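Local structure of phosphopantetheine attachment site family protein (Acinetobacter baumannii, 4HKG) at residues Y38-S42 with I43-S47. The protein is a free-standing peptidyl carrier protein that probably carries pathway intermediates on a phosphopantetheine arm in an uncharacterised secondary metabolic pathway. Numbering follows the deposited sequence.
Sequences YGLDS and IVALS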
loop_
_atom_site.group_PDB
_atom_site.type_symbol
_atom_site.label_atom_id
_atom_site.label_comp_id
_atom_site.label_asym_id
_atom_site.label_seq_id
_atom_site.Cartn_x
_atom_site.Cartn_y
_atom_site.Cartn_z
ATOM N N TYR A 38 -10.330 5.963 -5.533
ATOM C CA TYR A 38 -10.957 4.715 -5.975
ATOM C C TYR A 38 -11.615 3.942 -4.831
ATOM O O TYR A 38 -11.790 2.721 -4.901
ATOM C CB TYR A 38 -10.038 3.830 -6.827
ATOM C CG TYR A 38 -8.667 3.493 -6.272
ATOM C CD1 TYR A 38 -8.461 2.365 -5.491
ATOM C CD2 TYR A 38 -7.563 4.274 -6.586
ATOM C CE1 TYR A 38 -7.199 2.042 -5.014
ATOM C CE2 TYR A 38 -6.296 3.959 -6.112
ATOM C CZ TYR A 38 -6.123 2.842 -5.329
ATOM O OH TYR A 38 -4.881 2.499 -4.865
ATOM N N GLY A 39 -11.986 4.669 -3.785
ATOM C CA GLY A 39 -12.912 4.144 -2.797
ATOM C C GLY A 39 -12.305 3.506 -1.566
ATOM O O GLY A 39 -13.042 3.003 -0.719
ATOM N N LEU A 40 -10.986 3.516 -1.448
ATOM C CA LEU A 40 -10.344 2.883 -0.311
ATOM C C LEU A 40 -10.726 3.600 0.983
ATOM O O LEU A 40 -10.698 4.829 1.042
ATOM C CB LEU A 40 -8.834 2.866 -0.517
ATOM C CG LEU A 40 -8.023 2.044 0.479
ATOM C CD1 LEU A 40 -6.853 1.341 -0.211
ATOM C CD2 LEU A 40 -7.522 2.902 1.625
ATOM N N ASP A 41 -11.087 2.832 2.010
ATOM C CA ASP A 41 -11.571 3.387 3.275
ATOM C C ASP A 41 -10.694 2.963 4.455
ATOM O O ASP A 41 -9.645 2.329 4.277
ATOM C CB ASP A 41 -13.053 3.048 3.509
ATOM C CG ASP A 41 -13.311 1.560 3.718
ATOM O OD1 ASP A 41 -12.357 0.768 3.829
ATOM O OD2 ASP A 41 -14.499 1.177 3.777
ATOM N N SER A 42 -11.118 3.330 5.662
ATOM C CA SER A 42 -10.296 3.120 6.849
ATOM C C SER A 42 -10.130 1.649 7.197
ATOM O O SER A 42 -9.059 1.237 7.648
ATOM C CB SER A 42 -10.871 3.887 8.044
ATOM O OG SER A 42 -10.863 5.286 7.786
ATOM N N ILE A 43 -11.189 0.862 7.018
ATOM C CA ILE A 43 -11.110 -0.577 7.240
ATOM C C ILE A 43 -10.057 -1.189 6.322
ATOM O O ILE A 43 -9.220 -1.988 6.757
ATOM C CB ILE A 43 -12.487 -1.249 7.035
ATOM C CG1 ILE A 43 -13.423 -0.881 8.187
ATOM C CG2 ILE A 43 -12.355 -2.763 6.923
ATOM C CD1 ILE A 43 -14.827 -1.431 8.042
ATOM N N VAL A 44 -10.069 -0.784 5.060
ATOM C CA VAL A 44 -9.075 -1.263 4.113
ATOM C C VAL A 44 -7.679 -0.763 4.482
ATOM O O VAL A 44 -6.700 -1.517 4.403
ATOM C CB VAL A 44 -9.444 -0.903 2.657
ATOM C CG1 VAL A 44 -8.319 -1.281 1.712
ATOM C CG2 VAL A 44 -10.723 -1.609 2.255
ATOM N N ALA A 45 -7.556 0.499 4.879
ATOM C CA ALA A 45 -6.249 1.014 5.270
ATOM C C ALA A 45 -5.671 0.216 6.442
ATOM O O ALA A 45 -4.471 -0.083 6.465
ATOM C CB ALA A 45 -6.321 2.498 5.610
ATOM N N LEU A 46 -6.512 -0.126 7.408
ATOM C CA LEU A 46 -6.083 -0.957 8.524
ATOM C C LEU A 46 -5.662 -2.365 8.065
ATOM O O LEU A 46 -4.642 -2.911 8.522
ATOM C CB LEU A 46 -7.193 -1.025 9.573
ATOM C CG LEU A 46 -6.952 -1.972 10.747
ATOM C CD1 LEU A 46 -5.695 -1.564 11.511
ATOM C CD2 LEU A 46 -8.164 -2.013 11.671
ATOM N N SER A 47 -6.436 -2.953 7.159
ATOM C CA SER A 47 -6.088 -4.258 6.588
ATOM C C SER A 47 -4.734 -4.227 5.885
ATOM O O SER A 47 -3.872 -5.079 6.129
ATOM C CB SER A 47 -7.174 -4.710 5.605
ATOM O OG SER A 47 -6.759 -5.858 4.871
#
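The D41 carboxylate is the flat side-chain group of this contact. I43 CB stands obliquely off one face, beyond the OD1 end, 3.8 Å from D41 OD1. V44 CG2 comes obliquely from the other side, 3.3 Å from D41 OD1. V44 N donates to D41 OD1 at 3.0 Å, meeting it nearly end-on, a little to the I43 side of the plane. The bond is fairly straight, with an N-H...O angle of 165°. Chi1 of D41 (66°) sets CG astride the main chain, flanked by N and C, and this brings OD1 to the V44 N-H. D41 is thus the N-cap of helix 42-56. Its backbone takes part as well: A45 N donates to D41 O at 2.8 Å, in the carbonyl plane. One residue on, L46 N bonds S42 O at 2.9 Å.

L40 is buried beside the cap. V44 CG1 sits 3.6 Å from both L40 CG and L40 CD1, and L40 CD2 reaches A45 CB at 4.2 Å. L40 also rests on V18 of helix 7-22 and on F35.

S42 turns its CB outward, and the residue is exposed. The GLDS sequence matches the carrier-protein attachment motif, so S42 is probably the serine that receives phosphopantetheine. The chemistry implies a helix start fixed by both side chain and main chain of D41, with the probable attachment serine presented at the first turn.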